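Local coordinates for beta-mannosidase (Trichoderma harzianum, PDB 4CVU), which probably hydrolyses terminal, non-reducing beta-D-mannose residues of beta-mannosides, as a member of glycoside hydrolase family 2, at residues Leu229-Asp234 with Ala256-Leu261; Thr327-Ser332 with Ile339-Arg344; Asn471-Asn476 with Ala526-Ser531; Trp252-Ser257 with Val346-Ile351. All blocks are in the same frame, centred on the assembly; numbering follows the deposited sequence.

Contact 1: Leu229-Asp234 with Ala256-Leu261; sequences LNTDID and ASLDFL. With MAN (alpha-D-mannopyranose), chain E.
Asp-259 and Asn-230 lie alongside each other on adjacent antiparallel strands, both side chains heading the same way, with Asp-259 OD2 3.7 Å from Asn-230 CB. Their amide and carboxylate planes are turned 56° apart. A water joins the two groups, accepting from Asn-230 ND2 at 2.9 Å and donating to Asp-259 OD2 at 2.7 Å. Asp-259 carries CG anti to its own carbonyl carbon (chi1 -58°), an orientation in which OD1 takes a 2.7 Å hydrogen bond from O6 of a mannose in a protein-linked glycan. Thr-298 also bonds to OD1, while Arg-473 forms a salt bridge with OD2. Below these groups the backbones are tied by Asp-232 N to Ser-257 O at 2.8 Å and the return bond from Ser-257 N to Asp-232 O at 2.9 Å.

On the reverse face the chemistry turns apolar, as suits the interior of a sandwich: Ile-233 CD1 meets Ala-256 CB at 3.7 Å, and Thr-231 runs beside Leu-258, which packs on strands 324-332 and 340-346. Thr-231 turns its hydroxyl to Ser-342 of strand 340-346 and to a second water, which donates to Asp-259 O. At the strand end, Leu-229 crosses Leu-261 at about a right angle.

With an alanine at Asp-259, Arg-473 would probably lose its charged mate and the mannose O6 its carboxylate acceptor. The pair thus gives this immunoglobulin-like family 2 domain a greasy inner face and a polar outer one, whose buried acid is probably kept ionised by the arginine and joins sugar, sheet and helix 458-475.

Contact 2: Thr327-Ser332 with Ile339-Arg344; sequences TVSVSS and ILVSQR
Thr-327 leans across its antiparallel neighbours at a slant, one branch to each. Its CG2 reaches Val-341 CG1 at 3.7 Å. OG1, anti to the carbonyl carbon (chi1 -57°), passes over the extended chain of Gln-343, 3.6 Å from Gln-343 CG; its approach to Gln-343 OE1 is long, at best a weak hydrogen bond. Val-341 and Gln-343 are exposed, so a branched residue and a long amide suit this outer face. On the inner face Val-330 and Leu-340 lie side by side, pointing the same way, CB to CB 3.9 Å apart. With Val-328 they pack on Leu-258 and Phe-260 of strand 252-261 or on strand 268-276. Ser-342 brings one hydroxyl among these aliphatic groups, bonded to Thr-231.

The ladder beneath is regular from Val-328 N to Ser-342 O (2.8 Å, 174°) up to Val-330 N to Leu-340 O (2.7 Å). Beyond it Val-330 O receives Ile-339 N at 3.0 Å and, weakly, Leu-340 N, so Ile-339 and Leu-340 together face Val-330 in a classic beta bulge.

Replacing Thr-327 by a glycine would probably open a gap beside the Val-341 methyl and leave the Gln-343 chain freer to turn. The hairpin therefore rests on backbone bonds and largely aliphatic inner packing, with its outward side chains adding mainly van der Waals cover.

Contact 3: Asn471-Asn476 with Ala526-Ser531; sequences NVRRLN and AANSHS. With NAG (2-acetamido-2-deoxy-beta-D-glucopyranose), chain B; MAN (alpha-D-mannopyranose), chain E; NAG (2-acetamido-2-deoxy-beta-D-glucopyranose), chain C.
Asn-528 and Arg-473 meet at the close-fitting side of this contact between two helix ends. Arg-473 bends at chi3 (72°) and brings NH1 to Asn-528 OD1 at 2.7 Å, nearly in the guanidinium plane, although the amide plane is turned 73° from it. The Arg-473 methylenes lie against the same oxygen, and Val-472 CG1 touches Asn-528 CB at 3.9 Å. Next to it, Ser-529 OG donates to Asn-476 OD1 at 2.6 Å, tilted 21° from the carbonyl plane; Asn-476 ND2 is taken up by Ile-233 O and Asp-234. Small polar residues suit these buried spots because each can both give and accept.

The glycan covers the other side. NH1 also donates to O6 of NAG (chain B) at 3.0 Å, and the mannose C6 lies 3.7 Å above the centre of the guanidinium plane. The looser part is at partly exposed His-530, whose NE2 makes a weak bond to O7 of NAG (chain B) at 3.1 Å, met at the ring edge.

Helices 458-475 and 506-528 belong to the (beta/alpha)8 catalytic barrel expected of family 2, and their C-terminal ends meet here. A single arginine, bonded to Asn-528 and sugar and turning NE and NH2 to strand 252-261, thereby ties barrel, glycan and neighbouring domain together, its positive charge answered by Asp-259.

Contact 4: Trp252-Ser257 with Val346-Ile351; sequences WVVNAS and VGFRTI. With NAG (2-acetamido-2-deoxy-beta-D-glucopyranose), chain B.
Trp-252 stretches from strand 252-261 across the loop that follows strand 340-346, its indole lying over Phe-348. Starting at the root, Trp-252 CB is 4.0 Å from Phe-348 CE2. With CG anti to the carbonyl carbon (chi1 -72°) the indole is sent toward the loop, and chi2 (105°) turns the face of its five-membered ring to the phenyl edge: Phe-348 CD2 lies 3.6 Å from Trp-252 CD2, and the pair is edge-to-face. Further out, the six-membered ring covers the base of Phe-348, whose CB sits 4.2 Å from that ring's centroid and close to its normal, a CH-pi contact. At the far end CH2 reaches the backbone N of Arg-349 at 3.5 Å, approached obliquely, and Thr-350 CG2 at 3.9 Å. The phenyl ring's other neighbours include Val-254, whose CG2 touches Phe-348 CE2 at 4.1 Å, and Tyr-324, Ile-235 and Pro-310.

One residue past Val-254, on the outward face, Asn-255 ND2 is bonded covalently to C1 of NAG (chain B); Asn-255, Ala-256 and Ser-257 make the N-glycosylation sequon.

A broad indole suits a place where a face must take a phenyl edge while its far rim still reaches the backbone at Arg-349. With no hydrogen bond across it, the contact holds the linker to the catalytic barrel against the sandwich by aromatic and dispersion forces.

Overall arrangement
Contacts 1 and 2 lie in the immunoglobulin-like sandwich of the family 2 domain, contact 4 at its exit toward the barrel, and contact 3 in the catalytic barrel itself. Contact 1 pairs outermost strand 227-237 with 252-261, and contact 2 pairs the other outermost strand, 340-346, with 324-332; their centres are about 10 Å apart and the two edges touch. Contact 4 shares Ala-256 and Ser-257 with contact 1, and the loop it closes encloses contact 2. Contact 3 comes last in sequence, about 11 Å between centres from contact 1, which it meets through Asp-234, and from contact 4, which it meets through Ser-257. Contacts 1, 3 and 4 thus bring domain, glycan and barrel together; contact 2 lies further off on the sandwich.

Contact 1: Leu229-Asp234 with Ala256-Leu261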
# COMPACT_ATOMS: atom_id res chain seq x y z
N LEU A 229 5.34 21.78 -40.33
CA LEU A 229 4.26 21.25 -39.49
C LEU A 229 4.20 19.72 -39.50
O LEU A 229 4.07 19.10 -38.45
CB LEU A 229 2.90 21.77 -39.97
CG LEU A 229 2.60 23.21 -39.59
CD1 LEU A 229 1.50 23.77 -40.47
CD2 LEU A 229 2.23 23.33 -38.11
N ASN A 230 4.27 19.15 -40.69
CA ASN A 230 3.97 17.73 -40.92
C ASN A 230 4.44 17.35 -42.35
O ASN A 230 4.40 18.18 -43.26
CB ASN A 230 2.45 17.49 -40.79
CG ASN A 230 2.08 16.02 -40.75
OD1 ASN A 230 2.91 15.18 -40.45
ND2 ASN A 230 0.81 15.71 -41.01
N THR A 231 4.85 16.10 -42.54
CA THR A 231 5.43 15.67 -43.82
C THR A 231 4.97 14.25 -44.18
O THR A 231 5.18 13.31 -43.42
CB THR A 231 6.97 15.70 -43.75
OG1 THR A 231 7.42 17.06 -43.53
CG2 THR A 231 7.59 15.17 -45.04
N ASP A 232 4.31 14.13 -45.34
CA ASP A 232 3.84 12.84 -45.85
C ASP A 232 4.85 12.36 -46.87
O ASP A 232 5.03 13.01 -47.92
CB ASP A 232 2.44 12.99 -46.46
CG ASP A 232 1.84 11.65 -46.96
OD1 ASP A 232 2.60 10.68 -47.22
OD2 ASP A 232 0.59 11.61 -47.13
N ILE A 233 5.53 11.25 -46.56
CA ILE A 233 6.40 10.55 -47.52
C ILE A 233 5.69 9.25 -47.87
O ILE A 233 5.29 8.48 -46.94
CB ILE A 233 7.78 10.20 -46.95
CG1 ILE A 233 8.50 11.44 -46.36
CG2 ILE A 233 8.64 9.55 -48.01
CD1 ILE A 233 8.78 12.54 -47.36
N ASP A 234 5.49 9.04 -49.16
CA ASP A 234 4.79 7.85 -49.65
C ASP A 234 5.73 7.18 -50.65
O ASP A 234 5.98 7.72 -51.73
CB ASP A 234 3.47 8.23 -50.31
CG ASP A 234 2.52 7.04 -50.49
OD1 ASP A 234 2.71 5.95 -49.86
OD2 ASP A 234 1.57 7.20 -51.26
N ALA A 256 6.81 13.25 -51.82
CA ALA A 256 7.05 14.03 -50.62
C ALA A 256 6.15 15.23 -50.62
O ALA A 256 6.24 16.06 -51.48
CB ALA A 256 8.50 14.47 -50.55
N SER A 257 5.27 15.32 -49.62
CA SER A 257 4.33 16.42 -49.49
C SER A 257 4.52 17.06 -48.11
O SER A 257 4.40 16.39 -47.06
CB SER A 257 2.90 15.90 -49.69
OG SER A 257 1.98 16.97 -49.70
N LEU A 258 4.85 18.35 -48.10
CA LEU A 258 5.24 19.03 -46.86
C LEU A 258 4.25 20.13 -46.44
O LEU A 258 4.00 21.05 -47.24
CB LEU A 258 6.61 19.68 -47.04
CG LEU A 258 7.85 18.80 -46.87
CD1 LEU A 258 8.06 17.83 -48.02
CD2 LEU A 258 9.07 19.72 -46.73
N ASP A 259 3.74 20.06 -45.21
CA ASP A 259 2.92 21.11 -44.62
C ASP A 259 3.82 22.08 -43.84
O ASP A 259 4.81 21.66 -43.25
CB ASP A 259 1.85 20.52 -43.69
CG ASP A 259 0.95 19.52 -44.41
OD1 ASP A 259 0.63 19.78 -45.58
OD2 ASP A 259 0.57 18.48 -43.81
N PHE A 260 3.48 23.38 -43.84
CA PHE A 260 4.34 24.41 -43.25
C PHE A 260 3.59 25.69 -42.83
O PHE A 260 2.43 25.88 -43.17
CB PHE A 260 5.48 24.76 -44.23
CG PHE A 260 4.99 25.27 -45.58
CD1 PHE A 260 4.71 26.61 -45.77
CD2 PHE A 260 4.78 24.39 -46.63
CE1 PHE A 260 4.23 27.08 -47.01
CE2 PHE A 260 4.30 24.85 -47.86
CZ PHE A 260 4.02 26.19 -48.05
N LEU A 261 4.27 26.53 -42.05
CA LEU A 261 3.91 27.93 -41.87
C LEU A 261 5.13 28.79 -42.34
O LEU A 261 6.23 28.30 -42.28
CB LEU A 261 3.62 28.20 -40.39
CG LEU A 261 2.63 27.30 -39.64
CD1 LEU A 261 2.82 27.40 -38.13
CD2 LEU A 261 1.18 27.58 -40.00
C1 MAN E . -6.04 20.06 -46.56
C2 MAN E . -5.87 21.50 -46.15
C3 MAN E . -4.75 22.13 -46.97
C4 MAN E . -3.49 21.25 -46.95
C5 MAN E . -3.79 19.78 -47.17
C6 MAN E . -2.55 18.92 -46.94
O2 MAN E . -5.52 21.57 -44.78
O3 MAN E . -4.44 23.40 -46.43
O4 MAN E . -2.59 21.62 -47.98
O5 MAN E . -4.82 19.35 -46.35
O6 MAN E . -2.00 19.09 -45.65
O HOH W 1 -0.89 17.99 -41.59
O HOH W 2 6.86 20.02 -43.53

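Contact 2: Thr327-Ser332 with Ile339-Arg344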
# COMPACT_ATOMS: atom_id res chain seq x y z
N THR A 327 16.15 13.48 -46.56
CA THR A 327 16.06 14.90 -46.25
C THR A 327 15.53 15.62 -47.49
O THR A 327 16.07 15.46 -48.60
CB THR A 327 17.43 15.47 -45.82
OG1 THR A 327 17.93 14.74 -44.70
CG2 THR A 327 17.32 16.94 -45.45
N VAL A 328 14.46 16.40 -47.30
CA VAL A 328 13.78 17.10 -48.39
C VAL A 328 13.94 18.60 -48.18
O VAL A 328 13.52 19.11 -47.16
CB VAL A 328 12.27 16.79 -48.41
CG1 VAL A 328 11.58 17.54 -49.54
CG2 VAL A 328 12.02 15.30 -48.56
N SER A 329 14.51 19.29 -49.16
CA SER A 329 14.71 20.75 -49.09
C SER A 329 13.84 21.48 -50.12
O SER A 329 13.74 21.06 -51.28
CB SER A 329 16.18 21.11 -49.30
OG SER A 329 17.04 20.39 -48.42
N VAL A 330 13.22 22.57 -49.69
CA VAL A 330 12.42 23.41 -50.55
C VAL A 330 13.13 24.75 -50.75
O VAL A 330 13.40 25.48 -49.80
CB VAL A 330 11.01 23.63 -49.99
CG1 VAL A 330 10.17 24.48 -50.94
CG2 VAL A 330 10.32 22.30 -49.72
N SER A 331 13.44 25.06 -52.01
CA SER A 331 14.06 26.33 -52.38
C SER A 331 13.17 27.13 -53.31
O SER A 331 12.24 26.60 -53.93
CB SER A 331 15.42 26.11 -53.03
OG SER A 331 16.42 25.95 -52.05
N SER A 332 13.49 28.42 -53.39
CA SER A 332 12.68 29.38 -54.13
C SER A 332 13.56 30.07 -55.16
O SER A 332 14.68 30.46 -54.84
CB SER A 332 12.09 30.41 -53.18
OG SER A 332 10.88 30.91 -53.69
N ILE A 339 14.58 27.30 -47.75
CA ILE A 339 13.81 27.94 -46.69
C ILE A 339 12.92 26.95 -45.91
O ILE A 339 12.34 27.33 -44.91
CB ILE A 339 12.92 29.09 -47.24
CG1 ILE A 339 11.96 28.58 -48.32
CG2 ILE A 339 13.79 30.23 -47.78
CD1 ILE A 339 10.85 29.56 -48.61
N LEU A 340 12.80 25.71 -46.40
CA LEU A 340 12.09 24.63 -45.68
C LEU A 340 12.83 23.30 -45.86
O LEU A 340 13.08 22.87 -46.97
CB LEU A 340 10.64 24.50 -46.19
CG LEU A 340 9.74 23.42 -45.63
CD1 LEU A 340 9.51 23.64 -44.13
CD2 LEU A 340 8.41 23.40 -46.37
N VAL A 341 13.20 22.68 -44.75
CA VAL A 341 13.92 21.41 -44.76
C VAL A 341 13.19 20.43 -43.84
O VAL A 341 12.75 20.80 -42.76
CB VAL A 341 15.37 21.61 -44.29
CG1 VAL A 341 16.16 20.31 -44.33
CG2 VAL A 341 16.06 22.65 -45.15
N SER A 342 13.00 19.20 -44.28
CA SER A 342 12.30 18.18 -43.47
C SER A 342 13.03 16.86 -43.63
O SER A 342 13.45 16.52 -44.73
CB SER A 342 10.86 18.01 -43.96
OG SER A 342 10.15 17.13 -43.12
N GLN A 343 13.18 16.13 -42.53
CA GLN A 343 13.85 14.84 -42.55
C GLN A 343 12.99 13.77 -41.89
O GLN A 343 12.44 13.99 -40.83
CB GLN A 343 15.18 14.96 -41.83
CG GLN A 343 16.00 13.69 -41.87
CD GLN A 343 17.37 13.88 -41.24
OE1 GLN A 343 17.96 14.97 -41.32
NE2 GLN A 343 17.88 12.84 -40.61
N ARG A 344 12.86 12.63 -42.55
CA ARG A 344 12.22 11.46 -42.01
C ARG A 344 13.08 10.22 -42.23
O ARG A 344 13.95 10.19 -43.11
CB ARG A 344 10.85 11.28 -42.69
CG ARG A 344 9.82 12.36 -42.35
CD ARG A 344 9.52 12.45 -40.87
NE ARG A 344 8.41 13.34 -40.55
CZ ARG A 344 8.52 14.64 -40.27
NH1 ARG A 344 9.69 15.24 -40.26
NH2 ARG A 344 7.44 15.34 -39.98

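Contact 3: Asn471-Asn476 with Ala526-Ser531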
# COMPACT_ATOMS: atom_id res chain seq x y z
N ASN A 471 -3.06 12.57 -39.11
CA ASN A 471 -2.39 11.34 -38.68
C ASN A 471 -1.98 10.40 -39.83
O ASN A 471 -0.88 9.85 -39.78
CB ASN A 471 -3.22 10.63 -37.65
CG ASN A 471 -3.22 11.37 -36.33
OD1 ASN A 471 -2.21 11.42 -35.63
ND2 ASN A 471 -4.36 11.98 -35.99
N VAL A 472 -2.83 10.24 -40.85
CA VAL A 472 -2.45 9.47 -42.06
C VAL A 472 -1.19 10.05 -42.72
O VAL A 472 -0.25 9.31 -43.06
CB VAL A 472 -3.59 9.36 -43.09
CG1 VAL A 472 -3.05 8.97 -44.46
CG2 VAL A 472 -4.63 8.34 -42.65
N ARG A 473 -1.16 11.38 -42.88
CA ARG A 473 0.03 12.07 -43.44
C ARG A 473 1.25 11.93 -42.54
O ARG A 473 2.36 11.65 -43.03
CB ARG A 473 -0.25 13.56 -43.71
CG ARG A 473 -1.19 13.83 -44.87
CD ARG A 473 -1.59 15.31 -44.97
NE ARG A 473 -0.50 16.19 -45.43
CZ ARG A 473 -0.02 16.20 -46.68
NH1 ARG A 473 -0.49 15.35 -47.60
NH2 ARG A 473 0.94 17.05 -47.01
N ARG A 474 1.05 12.13 -41.23
CA ARG A 474 2.13 12.05 -40.23
C ARG A 474 2.82 10.68 -40.23
O ARG A 474 4.04 10.61 -40.18
CB ARG A 474 1.60 12.38 -38.82
CG ARG A 474 2.64 12.31 -37.69
CD ARG A 474 2.09 12.77 -36.33
NE ARG A 474 1.02 11.91 -35.85
CZ ARG A 474 1.21 10.78 -35.15
NH1 ARG A 474 2.43 10.38 -34.82
NH2 ARG A 474 0.17 10.05 -34.78
N LEU A 475 2.02 9.62 -40.30
CA LEU A 475 2.49 8.25 -40.04
C LEU A 475 2.93 7.48 -41.28
O LEU A 475 3.61 6.47 -41.16
CB LEU A 475 1.41 7.46 -39.31
CG LEU A 475 1.20 7.92 -37.86
CD1 LEU A 475 -0.02 7.22 -37.25
CD2 LEU A 475 2.42 7.63 -37.02
N ASN A 476 2.57 8.00 -42.47
CA ASN A 476 2.68 7.24 -43.72
C ASN A 476 4.09 6.76 -44.08
O ASN A 476 4.25 5.75 -44.74
CB ASN A 476 2.15 8.06 -44.91
CG ASN A 476 1.86 7.20 -46.10
OD1 ASN A 476 0.97 6.36 -46.07
ND2 ASN A 476 2.65 7.35 -47.13
N ALA A 526 -6.69 7.40 -49.33
CA ALA A 526 -6.27 7.27 -50.73
C ALA A 526 -5.68 8.58 -51.30
O ALA A 526 -4.72 8.54 -52.08
CB ALA A 526 -7.41 6.78 -51.61
N ALA A 527 -6.20 9.71 -50.86
CA ALA A 527 -5.63 10.99 -51.24
C ALA A 527 -4.20 11.16 -50.74
O ALA A 527 -3.41 11.88 -51.35
CB ALA A 527 -6.50 12.11 -50.71
N ASN A 528 -3.86 10.52 -49.62
CA ASN A 528 -2.56 10.75 -48.94
C ASN A 528 -1.62 9.55 -48.87
O ASN A 528 -0.53 9.65 -48.29
CB ASN A 528 -2.84 11.33 -47.55
CG ASN A 528 -3.34 12.77 -47.62
OD1 ASN A 528 -2.56 13.69 -47.81
ND2 ASN A 528 -4.64 12.94 -47.47
N SER A 529 -2.02 8.44 -49.48
CA SER A 529 -1.21 7.22 -49.48
C SER A 529 -1.60 6.28 -50.61
O SER A 529 -2.79 5.99 -50.77
CB SER A 529 -1.39 6.46 -48.13
OG SER A 529 -0.46 5.40 -48.02
N HIS A 530 -0.62 5.83 -51.39
CA HIS A 530 -0.82 4.77 -52.41
C HIS A 530 -0.39 3.39 -51.87
O HIS A 530 -0.70 2.37 -52.48
CB HIS A 530 -0.03 5.05 -53.71
CG HIS A 530 -0.44 6.30 -54.43
ND1 HIS A 530 -1.63 6.39 -55.14
CD2 HIS A 530 0.18 7.50 -54.57
CE1 HIS A 530 -1.73 7.61 -55.66
NE2 HIS A 530 -0.64 8.29 -55.34
N SER A 531 0.30 3.39 -50.72
CA SER A 531 1.01 2.23 -50.22
C SER A 531 0.26 1.43 -49.12
O SER A 531 0.50 0.23 -48.96
CB SER A 531 2.39 2.68 -49.70
OG SER A 531 2.27 3.63 -48.66
C1 NAG B . 1.78 12.86 -53.76
C2 NAG B . 0.87 12.58 -54.96
C3 NAG B . -0.16 13.67 -55.08
C4 NAG B . -0.97 13.78 -53.77
C5 NAG B . -0.01 13.92 -52.59
C6 NAG B . -0.65 13.87 -51.21
C7 NAG B . 1.91 11.34 -56.80
C8 NAG B . 2.80 11.40 -58.00
N2 NAG B . 1.71 12.48 -56.15
O3 NAG B . -1.01 13.35 -56.15
O4 NAG B . -1.82 14.91 -53.81
O5 NAG B . 0.96 12.91 -52.61
O6 NAG B . 0.35 14.22 -50.27
O7 NAG B . 1.41 10.27 -56.47
C1 MAN E . -6.04 20.06 -46.56
C2 MAN E . -5.87 21.50 -46.15
C3 MAN E . -4.75 22.13 -46.97
C4 MAN E . -3.49 21.25 -46.95
C5 MAN E . -3.79 19.78 -47.17
C6 MAN E . -2.55 18.92 -46.94
O2 MAN E . -5.52 21.57 -44.78
O3 MAN E . -4.44 23.40 -46.43
O4 MAN E . -2.59 21.62 -47.98
O5 MAN E . -4.82 19.35 -46.35
O6 MAN E . -2.00 19.09 -45.65
C1 NAG C . -3.18 14.65 -53.47
C2 NAG C . -3.90 15.90 -52.96
C3 NAG C . -5.32 15.56 -52.60
C4 NAG C . -6.01 14.83 -53.72
C5 NAG C . -5.15 13.65 -54.21
C6 NAG C . -5.79 12.93 -55.40
C7 NAG C . -2.22 17.38 -51.97
C8 NAG C . -1.54 17.91 -50.74
N2 NAG C . -3.20 16.49 -51.84
O3 NAG C . -6.06 16.73 -52.36
O4 NAG C . -7.23 14.25 -53.29
O5 NAG C . -3.87 14.09 -54.55
O6 NAG C . -6.17 13.88 -56.39
O7 NAG C . -1.86 17.82 -53.06

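Contact 4: Trp252-Ser257 with Val346-Ile351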
# COMPACT_ATOMS: atom_id res chain seq x y z
N TRP A 252 10.50 2.35 -57.96
CA TRP A 252 9.96 2.99 -56.75
C TRP A 252 9.61 4.44 -57.06
O TRP A 252 10.34 5.10 -57.78
CB TRP A 252 10.99 2.93 -55.62
CG TRP A 252 11.17 1.58 -55.04
CD1 TRP A 252 12.22 0.73 -55.25
CD2 TRP A 252 10.27 0.90 -54.16
NE1 TRP A 252 12.03 -0.44 -54.54
CE2 TRP A 252 10.83 -0.36 -53.88
CE3 TRP A 252 9.04 1.24 -53.59
CZ2 TRP A 252 10.21 -1.28 -53.04
CZ3 TRP A 252 8.42 0.32 -52.76
CH2 TRP A 252 9.00 -0.93 -52.49
N VAL A 253 8.47 4.91 -56.56
CA VAL A 253 8.17 6.33 -56.60
C VAL A 253 8.24 6.83 -55.17
O VAL A 253 7.62 6.22 -54.27
CB VAL A 253 6.78 6.63 -57.18
CG1 VAL A 253 6.54 8.14 -57.22
CG2 VAL A 253 6.62 6.03 -58.56
N VAL A 254 9.04 7.86 -54.94
CA VAL A 254 9.11 8.57 -53.68
C VAL A 254 8.36 9.89 -53.81
O VAL A 254 8.77 10.75 -54.56
CB VAL A 254 10.56 8.86 -53.30
CG1 VAL A 254 10.64 9.63 -51.98
CG2 VAL A 254 11.36 7.56 -53.23
N ASN A 255 7.24 10.02 -53.10
CA ASN A 255 6.44 11.22 -53.11
C ASN A 255 6.56 11.96 -51.78
O ASN A 255 6.43 11.34 -50.74
CB ASN A 255 4.98 10.85 -53.37
CG ASN A 255 4.10 12.04 -53.70
OD1 ASN A 255 4.58 13.11 -54.09
ND2 ASN A 255 2.80 11.85 -53.54
N ALA A 256 6.81 13.25 -51.82
CA ALA A 256 7.05 14.03 -50.62
C ALA A 256 6.15 15.23 -50.62
O ALA A 256 6.24 16.06 -51.48
CB ALA A 256 8.50 14.47 -50.55
N SER A 257 5.27 15.32 -49.62
CA SER A 257 4.33 16.42 -49.49
C SER A 257 4.52 17.06 -48.11
O SER A 257 4.40 16.39 -47.06
CB SER A 257 2.90 15.90 -49.69
OG SER A 257 1.98 16.97 -49.70
N VAL A 346 12.82 6.34 -43.45
CA VAL A 346 11.89 5.57 -44.28
C VAL A 346 12.40 4.18 -44.67
O VAL A 346 13.56 3.88 -44.50
CB VAL A 346 11.54 6.37 -45.58
CG1 VAL A 346 10.99 7.74 -45.21
CG2 VAL A 346 12.75 6.53 -46.50
N GLY A 347 11.52 3.37 -45.24
CA GLY A 347 11.89 2.06 -45.79
C GLY A 347 11.27 1.85 -47.16
O GLY A 347 10.23 2.43 -47.49
N PHE A 348 11.94 1.02 -47.96
CA PHE A 348 11.43 0.59 -49.24
C PHE A 348 10.86 -0.79 -49.08
O PHE A 348 11.59 -1.75 -48.92
CB PHE A 348 12.54 0.60 -50.31
CG PHE A 348 12.96 1.97 -50.70
CD1 PHE A 348 13.91 2.66 -49.96
CD2 PHE A 348 12.41 2.59 -51.82
CE1 PHE A 348 14.30 3.94 -50.34
CE2 PHE A 348 12.78 3.86 -52.20
CZ PHE A 348 13.73 4.54 -51.45
N ARG A 349 9.53 -0.85 -49.05
CA ARG A 349 8.81 -2.12 -49.05
C ARG A 349 7.36 -1.93 -49.41
O ARG A 349 6.83 -0.83 -49.36
CB ARG A 349 8.92 -2.86 -47.70
CG ARG A 349 8.73 -2.00 -46.45
CD ARG A 349 7.27 -1.83 -46.05
NE ARG A 349 6.70 -0.67 -46.70
CZ ARG A 349 5.72 0.07 -46.18
NH1 ARG A 349 5.21 -0.21 -45.00
NH2 ARG A 349 5.27 1.11 -46.87
N THR A 350 6.73 -3.02 -49.81
CA THR A 350 5.30 -3.04 -50.06
C THR A 350 4.68 -3.88 -48.96
O THR A 350 5.22 -4.93 -48.59
CB THR A 350 4.93 -3.64 -51.44
OG1 THR A 350 5.31 -5.00 -51.50
CG2 THR A 350 5.59 -2.82 -52.57
N ILE A 351 3.58 -3.39 -48.41
CA ILE A 351 2.77 -4.17 -47.50
C ILE A 351 1.32 -4.12 -47.91
O ILE A 351 0.73 -3.05 -47.97
CB ILE A 351 2.97 -3.74 -46.02
CG1 ILE A 351 2.18 -4.67 -45.06
CG2 ILE A 351 2.61 -2.28 -45.81
CD1 ILE A 351 2.73 -6.06 -44.95
C1 NAG B . 1.78 12.86 -53.76
C2 NAG B . 0.87 12.58 -54.96
C3 NAG B . -0.16 13.67 -55.08
C4 NAG B . -0.97 13.78 -53.77
C5 NAG B . -0.01 13.92 -52.59
C6 NAG B . -0.65 13.87 -51.21
C7 NAG B . 1.91 11.34 -56.80
C8 NAG B . 2.80 11.40 -58.00
N2 NAG B . 1.71 12.48 -56.15
O3 NAG B . -1.01 13.35 -56.15
O4 NAG B . -1.82 14.91 -53.81
O5 NAG B . 0.96 12.91 -52.61
O6 NAG B . 0.35 14.22 -50.27
O7 NAG B . 1.41 10.27 -56.47